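Local structure of malic enzyme (Entamoeba histolytica, 3NV9) at residues C14-L19 and Y479-V484; V26-F31 and R350-N355; K33-K38 and E471-C476. The protein probably catalyses the oxidative decarboxylation of malate to pyruvate and carbon dioxide with NADP as acceptor. All coordinates share one frame; numbering follows the deposited sequence.

Contact 1. Residues C14-L19 and Y479-V484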
loop_
_atom_site.group_PDB
_atom_site.type_symbol
_atom_site.label_atom_id
_atom_site.label_comp_id
_atom_site.label_asym_id
_atom_site.label_seq_id
_atom_site.Cartn_x
_atom_site.Cartn_y
_atom_site.Cartn_z
ATOM N N CYS A 14 -37.608 -1.685 -7.666
ATOM C CA CYS A 14 -37.876 -1.505 -6.237
ATOM C C CYS A 14 -38.210 -0.056 -5.922
ATOM O O CYS A 14 -38.624 0.271 -4.813
ATOM C CB CYS A 14 -36.689 -1.976 -5.388
ATOM S SG CYS A 14 -36.366 -3.759 -5.542
ATOM N N LEU A 15 -37.976 0.818 -6.895
ATOM C CA LEU A 15 -38.359 2.208 -6.777
ATOM C C LEU A 15 -39.790 2.295 -7.289
ATOM O O LEU A 15 -40.103 1.863 -8.420
ATOM C CB LEU A 15 -37.420 3.116 -7.567
ATOM C CG LEU A 15 -36.255 3.904 -6.941
ATOM C CD1 LEU A 15 -36.005 3.667 -5.485
ATOM C CD2 LEU A 15 -35.017 3.703 -7.732
ATOM N N PRO A 16 -40.674 2.803 -6.430
ATOM C CA PRO A 16 -42.116 2.850 -6.709
ATOM C C PRO A 16 -42.479 3.497 -8.043
ATOM O O PRO A 16 -41.930 4.553 -8.415
ATOM C CB PRO A 16 -42.665 3.666 -5.542
ATOM C CG PRO A 16 -41.675 3.393 -4.409
ATOM C CD PRO A 16 -40.339 3.200 -5.051
ATOM N N SER A 17 -43.406 2.847 -8.749
ATOM C CA SER A 17 -44.042 3.393 -9.955
ATOM C C SER A 17 -44.362 4.892 -9.883
ATOM O O SER A 17 -44.107 5.640 -10.834
ATOM C CB SER A 17 -45.348 2.646 -10.226
ATOM O OG SER A 17 -45.210 1.746 -11.331
ATOM N N THR A 18 -44.905 5.324 -8.749
ATOM C CA THR A 18 -45.559 6.633 -8.661
ATOM C C THR A 18 -44.581 7.784 -8.636
ATOM O O THR A 18 -44.986 8.946 -8.837
ATOM C CB THR A 18 -46.416 6.730 -7.417
ATOM O OG1 THR A 18 -45.675 6.198 -6.309
ATOM C CG2 THR A 18 -47.736 5.924 -7.613
ATOM N N LEU A 19 -43.302 7.469 -8.382
ATOM C CA LEU A 19 -42.249 8.471 -8.356
ATOM C C LEU A 19 -42.183 9.195 -9.698
ATOM O O LEU A 19 -42.276 8.567 -10.756
ATOM C CB LEU A 19 -40.868 7.862 -8.027
ATOM C CG LEU A 19 -40.546 7.350 -6.620
ATOM C CD1 LEU A 19 -39.055 7.070 -6.499
ATOM C CD2 LEU A 19 -40.981 8.298 -5.487
ATOM N N TYR A 479 -34.980 4.559 3.105
ATOM C CA TYR A 479 -34.334 5.836 3.346
ATOM C C TYR A 479 -34.407 6.693 2.090
ATOM O O TYR A 479 -34.780 7.894 2.139
ATOM C CB TYR A 479 -32.885 5.562 3.712
ATOM C CG TYR A 479 -32.013 6.761 3.816
ATOM C CD1 TYR A 479 -31.436 7.332 2.652
ATOM C CD2 TYR A 479 -31.768 7.360 5.070
ATOM C CE1 TYR A 479 -30.624 8.463 2.725
ATOM C CE2 TYR A 479 -30.942 8.529 5.160
ATOM C CZ TYR A 479 -30.369 9.055 3.978
ATOM O OH TYR A 479 -29.536 10.145 4.045
ATOM N N ALA A 480 -34.069 6.069 0.953
ATOM C CA ALA A 480 -33.971 6.822 -0.286
ATOM C C ALA A 480 -35.355 7.315 -0.668
ATOM O O ALA A 480 -35.506 8.490 -1.018
ATOM C CB ALA A 480 -33.341 6.012 -1.412
ATOM N N ILE A 481 -36.343 6.418 -0.574
ATOM C CA ILE A 481 -37.724 6.718 -0.920
ATOM C C ILE A 481 -38.217 7.807 -0.011
ATOM O O ILE A 481 -38.710 8.831 -0.484
ATOM C CB ILE A 481 -38.594 5.483 -0.825
ATOM C CG1 ILE A 481 -38.293 4.603 -2.038
ATOM C CG2 ILE A 481 -40.102 5.854 -0.704
ATOM C CD1 ILE A 481 -38.732 3.228 -1.910
ATOM N N ASN A 482 -38.000 7.627 1.289
ATOM C CA ASN A 482 -38.381 8.643 2.285
ATOM C C ASN A 482 -37.817 10.040 2.032
ATOM O O ASN A 482 -38.529 11.032 2.127
ATOM C CB ASN A 482 -38.102 8.178 3.720
ATOM C CG ASN A 482 -38.361 9.291 4.746
ATOM O OD1 ASN A 482 -37.532 10.224 4.893
ATOM N ND2 ASN A 482 -39.541 9.242 5.412
ATOM N N LYS A 483 -36.548 10.122 1.679
ATOM C CA LYS A 483 -35.974 11.389 1.300
ATOM C C LYS A 483 -36.791 12.058 0.171
ATOM O O LYS A 483 -36.838 13.287 0.104
ATOM C CB LYS A 483 -34.508 11.197 0.825
ATOM C CG LYS A 483 -33.411 11.230 1.889
ATOM C CD LYS A 483 -32.747 12.636 2.006
ATOM C CE LYS A 483 -31.534 12.617 2.953
ATOM N NZ LYS A 483 -30.498 13.692 2.730
ATOM N N VAL A 484 -37.374 11.291 -0.754
ATOM C CA VAL A 484 -38.020 11.932 -1.930
ATOM C C VAL A 484 -39.549 12.183 -1.843
ATOM O O VAL A 484 -40.080 13.070 -2.528
ATOM C CB VAL A 484 -37.656 11.245 -3.264
ATOM C CG1 VAL A 484 -36.198 11.405 -3.515
ATOM C CG2 VAL A 484 -38.016 9.802 -3.222
#
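The puckered ring of Pro16 meets the CD1 methyl of Ile481 through its CD atom; no aromatic or amide plane takes part. Pro16 CD lies 3.5 Å from Ile481 CD1, with CG of the ring a little farther from the same methyl. The side chains that meet are all aliphatic, and no hydrogen bond crosses. Ile481 can reach so far because its CG1 branch lies beside the backbone N and then runs on extended (chi2 163°), sending CD1 outward to the proline. Beside this pair, CD1 of Leu15 comes within 4.2 Å of Ile481 CG1, so the isoleucine touches both Leu15 and Pro16. One helical turn on, Val484 repeats the theme: its CG2 lies 4.0 Å from CD2 of Leu19, the two side chains crossing at about a right angle. Pro16 and Leu19 are the ends of a type I beta turn, closed by Leu19 N to Pro16 O at 3.2 Å, and both lean on the helix while the turn's apex points outward. The loop thus lies against the C-terminal helix just where the chain passes from helix 11-14 to helix 21-43. Gln23 of that second helix hydrogen-bonds the carbonyl of Val484, and Tyr479 and Ala480 of the same segment pack against helix 21-43.

Contact 2. Residues V26-F31 and R350-N355. With NA (sodium ion), chain J; SO4 (sulfate ion), chain D.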
loop_
_atom_site.group_PDB
_atom_site.type_symbol
_atom_site.label_atom_id
_atom_site.label_comp_id
_atom_site.label_asym_id
_atom_site.label_seq_id
_atom_site.Cartn_x
_atom_site.Cartn_y
_atom_site.Cartn_z
ATOM N N VAL A 26 -33.312 11.466 -8.051
ATOM C CA VAL A 26 -32.764 11.921 -6.774
ATOM C C VAL A 26 -32.677 10.727 -5.859
ATOM O O VAL A 26 -31.676 10.584 -5.191
ATOM C CB VAL A 26 -33.624 13.042 -6.136
ATOM C CG1 VAL A 26 -33.202 13.320 -4.641
ATOM C CG2 VAL A 26 -33.499 14.310 -6.966
ATOM N N ALA A 27 -33.699 9.862 -5.841
ATOM C CA ALA A 27 -33.728 8.682 -4.956
ATOM C C ALA A 27 -32.657 7.675 -5.291
ATOM O O ALA A 27 -32.117 7.076 -4.385
ATOM C CB ALA A 27 -35.089 7.983 -4.914
ATOM N N LYS A 28 -32.312 7.506 -6.557
ATOM C CA LYS A 28 -31.138 6.678 -6.869
ATOM C C LYS A 28 -29.857 7.235 -6.273
ATOM O O LYS A 28 -28.995 6.468 -5.807
ATOM C CB LYS A 28 -30.950 6.536 -8.362
ATOM C CG LYS A 28 -31.979 5.591 -8.980
ATOM C CD LYS A 28 -32.147 5.841 -10.505
ATOM C CE LYS A 28 -30.918 5.365 -11.281
ATOM N NZ LYS A 28 -31.168 5.424 -12.754
ATOM N N THR A 29 -29.725 8.563 -6.296
ATOM C CA THR A 29 -28.522 9.218 -5.829
ATOM C C THR A 29 -28.423 8.969 -4.304
ATOM O O THR A 29 -27.426 8.459 -3.808
ATOM C CB THR A 29 -28.501 10.722 -6.256
ATOM O OG1 THR A 29 -28.803 10.827 -7.663
ATOM C CG2 THR A 29 -27.112 11.378 -6.053
ATOM N N GLN A 30 -29.497 9.291 -3.595
ATOM C CA GLN A 30 -29.612 9.133 -2.157
ATOM C C GLN A 30 -29.483 7.667 -1.745
ATOM O O GLN A 30 -28.810 7.385 -0.760
ATOM C CB GLN A 30 -30.920 9.749 -1.678
ATOM C CG GLN A 30 -30.843 11.332 -1.556
ATOM C CD GLN A 30 -29.748 11.770 -0.552
ATOM O OE1 GLN A 30 -29.724 11.257 0.559
ATOM N NE2 GLN A 30 -28.791 12.627 -0.984
ATOM N N PHE A 31 -30.067 6.732 -2.501
ATOM C CA PHE A 31 -29.895 5.290 -2.170
ATOM C C PHE A 31 -28.398 4.886 -2.172
ATOM O O PHE A 31 -27.886 4.327 -1.156
ATOM C CB PHE A 31 -30.685 4.374 -3.098
ATOM C CG PHE A 31 -30.298 2.905 -2.988
ATOM C CD1 PHE A 31 -30.717 2.139 -1.895
ATOM C CD2 PHE A 31 -29.503 2.301 -3.970
ATOM C CE1 PHE A 31 -30.338 0.775 -1.772
ATOM C CE2 PHE A 31 -29.144 0.938 -3.880
ATOM C CZ PHE A 31 -29.555 0.171 -2.777
ATOM N N ARG A 350 -21.826 7.919 -14.109
ATOM C CA ARG A 350 -22.417 6.975 -13.150
ATOM C C ARG A 350 -22.792 5.620 -13.745
ATOM O O ARG A 350 -23.265 5.552 -14.879
ATOM C CB ARG A 350 -23.682 7.604 -12.525
ATOM C CG ARG A 350 -23.383 8.825 -11.730
ATOM C CD ARG A 350 -24.605 9.664 -11.358
ATOM N NE ARG A 350 -25.603 8.875 -10.650
ATOM C CZ ARG A 350 -26.563 9.373 -9.866
ATOM N NH1 ARG A 350 -26.638 10.685 -9.607
ATOM N NH2 ARG A 350 -27.412 8.543 -9.273
ATOM N N GLY A 351 -22.654 4.546 -12.964
ATOM C CA GLY A 351 -23.129 3.226 -13.401
ATOM C C GLY A 351 -24.591 2.931 -13.149
ATOM O O GLY A 351 -25.053 1.822 -13.403
ATOM N N ASP A 352 -25.343 3.911 -12.617
ATOM C CA ASP A 352 -26.761 3.695 -12.411
ATOM C C ASP A 352 -27.628 4.304 -13.504
ATOM O O ASP A 352 -28.890 4.236 -13.424
ATOM C CB ASP A 352 -27.220 4.083 -11.003
ATOM C CG ASP A 352 -27.020 5.562 -10.695
ATOM O OD1 ASP A 352 -26.004 6.191 -11.061
ATOM O OD2 ASP A 352 -27.893 6.086 -10.001
ATOM N N PHE A 353 -26.962 4.873 -14.509
ATOM C CA PHE A 353 -27.600 5.352 -15.746
ATOM C C PHE A 353 -26.911 4.676 -16.885
ATOM O O PHE A 353 -25.774 4.280 -16.740
ATOM C CB PHE A 353 -27.459 6.877 -15.929
ATOM C CG PHE A 353 -28.207 7.658 -14.908
ATOM C CD1 PHE A 353 -29.584 7.542 -14.802
ATOM C CD2 PHE A 353 -27.525 8.487 -14.001
ATOM C CE1 PHE A 353 -30.311 8.239 -13.768
ATOM C CE2 PHE A 353 -28.233 9.218 -12.969
ATOM C CZ PHE A 353 -29.638 9.095 -12.873
ATOM N N PRO A 354 -27.587 4.544 -18.033
ATOM C CA PRO A 354 -26.877 4.043 -19.219
ATOM C C PRO A 354 -25.641 4.865 -19.618
ATOM O O PRO A 354 -25.532 6.050 -19.273
ATOM C CB PRO A 354 -27.949 4.152 -20.331
ATOM C CG PRO A 354 -29.292 3.906 -19.544
ATOM C CD PRO A 354 -29.039 4.729 -18.283
ATOM N N ASN A 355 -24.734 4.202 -20.337
ATOM C CA ASN A 355 -23.604 4.805 -21.034
ATOM C C ASN A 355 -22.649 5.434 -20.038
ATOM O O ASN A 355 -22.473 6.644 -19.997
ATOM C CB ASN A 355 -24.077 5.820 -22.105
ATOM C CG ASN A 355 -25.028 5.191 -23.174
ATOM O OD1 ASN A 355 -24.781 4.088 -23.697
ATOM N ND2 ASN A 355 -26.079 5.930 -23.531
HETATM NA NA NA J . -23.949 6.854 -17.183
HETATM S S SO4 D . -25.686 14.009 0.743
HETATM O O1 SO4 D . -25.791 14.524 -0.602
HETATM O O2 SO4 D . -24.486 13.137 0.743
HETATM O O3 SO4 D . -25.476 15.078 1.722
HETATM O O4 SO4 D . -26.921 13.302 1.080
#
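Thr29 and Arg350 cross at about a right angle, the guanidinium coming end-on so that two nitrogens share one hydroxyl. Arg350 NH1 and NH2 both hydrogen-bond Thr29 OG1, at 2.9 and 3.1 Å, and OG1 sits in the guanidinium plane; the hydroxyl also bonds Ala25 O. Along its side, the same Arg350 guanidinium binds Asp352, NE to OD1 at 2.7 Å and NH2 to OD2 at 2.6 Å, each oxygen using its syn lone pair. The ring of Phe353 covers one face, its CE2 3.5 Å above the centre. Gripped at end, side and face, the guanidinium has little freedom to rotate. Lys28 approaches Asp352 and Phe353 slantwise. A bend at chi3 (71°) turns Lys28 NZ onto Asp352 O at 2.7 Å, the nitrogen tilted 32° out of the carbonyl plane, and NZ also forms a salt bridge with Glu12. Arg350 O, at 2.7 Å, and Pro354 O bind a sodium ion together with Thr348. Pro67 of the second subunit lies against Arg350. The loop leaves strand 345-348 of the Rossmann-type NAD-binding domain and here meets helix 21-43, whose other flank packs on helix 470-485.

Contact 3. Residues K33-K38 and E471-C476. With SO4 (sulfate ion), chain D.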
loop_
_atom_site.group_PDB
_atom_site.type_symbol
_atom_site.label_atom_id
_atom_site.label_comp_id
_atom_site.label_asym_id
_atom_site.label_seq_id
_atom_site.Cartn_x
_atom_site.Cartn_y
_atom_site.Cartn_z
ATOM N N LYS A 33 -25.689 6.891 -2.167
ATOM C CA LYS A 33 -24.917 7.519 -1.088
ATOM C C LYS A 33 -25.152 6.816 0.251
ATOM O O LYS A 33 -24.210 6.529 0.963
ATOM C CB LYS A 33 -25.221 9.016 -0.945
ATOM C CG LYS A 33 -24.824 9.926 -2.150
ATOM C CD LYS A 33 -25.483 11.348 -2.045
ATOM C CE LYS A 33 -24.647 12.379 -2.892
ATOM N NZ LYS A 33 -25.309 13.759 -3.064
ATOM N N GLU A 34 -26.404 6.542 0.618
ATOM C CA GLU A 34 -26.650 5.923 1.923
ATOM C C GLU A 34 -26.095 4.486 2.018
ATOM O O GLU A 34 -25.579 4.079 3.067
ATOM C CB GLU A 34 -28.138 5.959 2.177
ATOM C CG GLU A 34 -28.552 5.406 3.515
ATOM C CD GLU A 34 -28.162 6.279 4.707
ATOM O OE1 GLU A 34 -27.674 7.429 4.561
ATOM O OE2 GLU A 34 -28.347 5.770 5.826
ATOM N N LEU A 35 -26.202 3.723 0.925
ATOM C CA LEU A 35 -25.574 2.402 0.839
ATOM C C LEU A 35 -24.071 2.555 0.872
ATOM O O LEU A 35 -23.414 1.758 1.514
ATOM C CB LEU A 35 -25.929 1.656 -0.442
ATOM C CG LEU A 35 -25.395 0.218 -0.572
ATOM C CD1 LEU A 35 -25.958 -0.569 0.664
ATOM C CD2 LEU A 35 -25.892 -0.454 -1.872
ATOM N N ALA A 36 -23.499 3.535 0.177
ATOM C CA ALA A 36 -22.049 3.732 0.342
ATOM C C ALA A 36 -21.639 3.841 1.824
ATOM O O ALA A 36 -20.701 3.153 2.291
ATOM C CB ALA A 36 -21.593 4.897 -0.393
ATOM N N GLU A 37 -22.340 4.696 2.569
ATOM C CA GLU A 37 -22.045 4.858 3.997
ATOM C C GLU A 37 -22.081 3.534 4.788
ATOM O O GLU A 37 -21.178 3.230 5.550
ATOM C CB GLU A 37 -23.044 5.851 4.614
ATOM C CG GLU A 37 -22.859 6.078 6.093
ATOM C CD GLU A 37 -23.616 7.338 6.569
ATOM O OE1 GLU A 37 -23.392 8.414 5.991
ATOM O OE2 GLU A 37 -24.462 7.263 7.492
ATOM N N LYS A 38 -23.180 2.801 4.653
ATOM C CA LYS A 38 -23.414 1.508 5.325
ATOM C C LYS A 38 -22.363 0.480 4.925
ATOM O O LYS A 38 -21.717 -0.097 5.774
ATOM C CB LYS A 38 -24.814 0.959 4.960
ATOM C CG LYS A 38 -25.977 1.807 5.407
ATOM C CD LYS A 38 -25.908 2.214 6.910
ATOM C CE LYS A 38 -27.192 2.974 7.296
ATOM N NZ LYS A 38 -27.059 3.654 8.649
ATOM N N GLU A 471 -31.275 -6.887 5.491
ATOM C CA GLU A 471 -31.982 -5.898 6.301
ATOM C C GLU A 471 -31.429 -4.469 6.013
ATOM O O GLU A 471 -32.143 -3.462 6.075
ATOM C CB GLU A 471 -31.867 -6.303 7.806
ATOM C CG GLU A 471 -32.487 -5.374 8.860
ATOM C CD GLU A 471 -32.939 -6.094 10.206
ATOM O OE1 GLU A 471 -32.797 -5.498 11.315
ATOM O OE2 GLU A 471 -33.479 -7.234 10.160
ATOM N N THR A 472 -30.154 -4.373 5.674
ATOM C CA THR A 472 -29.581 -3.050 5.550
ATOM C C THR A 472 -29.888 -2.509 4.181
ATOM O O THR A 472 -30.078 -1.307 4.009
ATOM C CB THR A 472 -28.060 -3.035 5.897
ATOM O OG1 THR A 472 -27.900 -3.528 7.238
ATOM C CG2 THR A 472 -27.455 -1.574 5.785
ATOM N N LEU A 473 -29.985 -3.416 3.223
ATOM C CA LEU A 473 -30.418 -3.060 1.871
ATOM C C LEU A 473 -31.805 -2.439 1.936
ATOM O O LEU A 473 -32.052 -1.380 1.378
ATOM C CB LEU A 473 -30.426 -4.301 0.935
ATOM C CG LEU A 473 -29.049 -4.851 0.506
ATOM C CD1 LEU A 473 -29.150 -5.898 -0.616
ATOM C CD2 LEU A 473 -28.097 -3.687 0.056
ATOM N N ASN A 474 -32.695 -3.123 2.649
ATOM C CA ASN A 474 -34.095 -2.738 2.760
ATOM C C ASN A 474 -34.157 -1.396 3.438
ATOM O O ASN A 474 -34.916 -0.576 3.014
ATOM C CB ASN A 474 -34.867 -3.757 3.592
ATOM C CG ASN A 474 -34.963 -5.136 2.941
ATOM O OD1 ASN A 474 -35.292 -6.103 3.622
ATOM N ND2 ASN A 474 -34.740 -5.236 1.648
ATOM N N GLU A 475 -33.340 -1.163 4.470
ATOM C CA GLU A 475 -33.268 0.164 5.099
ATOM C C GLU A 475 -32.797 1.266 4.181
ATOM O O GLU A 475 -33.364 2.405 4.194
ATOM C CB GLU A 475 -32.373 0.170 6.323
ATOM C CG GLU A 475 -33.052 -0.407 7.542
ATOM C CD GLU A 475 -32.060 -0.903 8.621
ATOM O OE1 GLU A 475 -30.894 -0.432 8.605
ATOM O OE2 GLU A 475 -32.467 -1.766 9.452
ATOM N N CYS A 476 -31.751 0.986 3.402
ATOM C CA CYS A 476 -31.278 2.035 2.504
ATOM C C CYS A 476 -32.336 2.416 1.465
ATOM O O CYS A 476 -32.468 3.585 1.097
ATOM C CB CYS A 476 -29.940 1.687 1.830
ATOM S SG CYS A 476 -28.602 1.490 2.941
HETATM S S SO4 D . -25.686 14.009 0.743
HETATM O O1 SO4 D . -25.791 14.524 -0.602
HETATM O O2 SO4 D . -24.486 13.137 0.743
HETATM O O3 SO4 D . -25.476 15.078 1.722
HETATM O O4 SO4 D . -26.921 13.302 1.080
#
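Cys476 packs as a knob into a hole on an antiparallel helix pair, its side chain entering between Phe31, Glu34, Leu35 and Lys38, the i, i+3, i+4, i+7 spacing of knobs-into-holes packing. Helices 21-43 and 470-485 run in nearly opposite directions (147°), the axes of the two segments approaching to 9.8 Å. The sulfur does most of the touching: Cys476 SG is 3.6 Å from CG of Lys38, 3.8 Å from CA of Leu35 and 4.0 Å from CG of Glu34, so it lies close to the backbone of the facing helix. Leu35 carries its CG anti to the backbone N (chi1 -176°), which swings the CD1 methyl along the interface to CD2 of Leu473 at 3.8 Å. The two leucines cross at a slant, and Phe468 touches both. Farther along, chi1 of Lys38 (-63°) sets Lys38 CG 3.7 Å from the CG2 methyl of Thr472. The bend at chi2 then turns the rest of the chain back toward Glu34, where Lys38 NZ makes a long salt bridge of 3.8 Å to Glu34 OE2. In Glu34, chi1 brings CG beside the sulfur and a bend at chi2 turns the carboxylate. Its stronger polar partner is Arg71 of the second subunit, bound through OE1, so this carboxylate ties the helix pair to the dimer interface; Glu37 bonds the same arginine. That positive neighbour, together with Lys38, would tend to favour the ionised form of Glu34. On a different side of helix 21-43 the extended Lys33 side chain carries its NZ to 2.6 Å from O1 of a sulfate ion, probably from the crystallisation liquor, which Gln30 NE2 and Arg71 NE of the second subunit also hold.

From the N terminus, the loop 14-19 comes first and contact 1 joins it to 479-484, closing a loop that takes in almost the whole chain. Helix 21-43 follows and supplies both other contacts: 26-31 reaches forward to 350-355 in the NAD-binding domain (contact 2), then 33-38 to 471-476 near the C terminus (contact 3). Both of these loops fall within that of contact 1, but they cross each other, since 33-38 comes before 350-355 and 471-476 after it. Helix 21-43 thus stands between the Rossmann-type domain and helix 470-485. Contacts 1 and 2 also touch directly, Ala480 packing on Ala27 and Lys483 on Gln30.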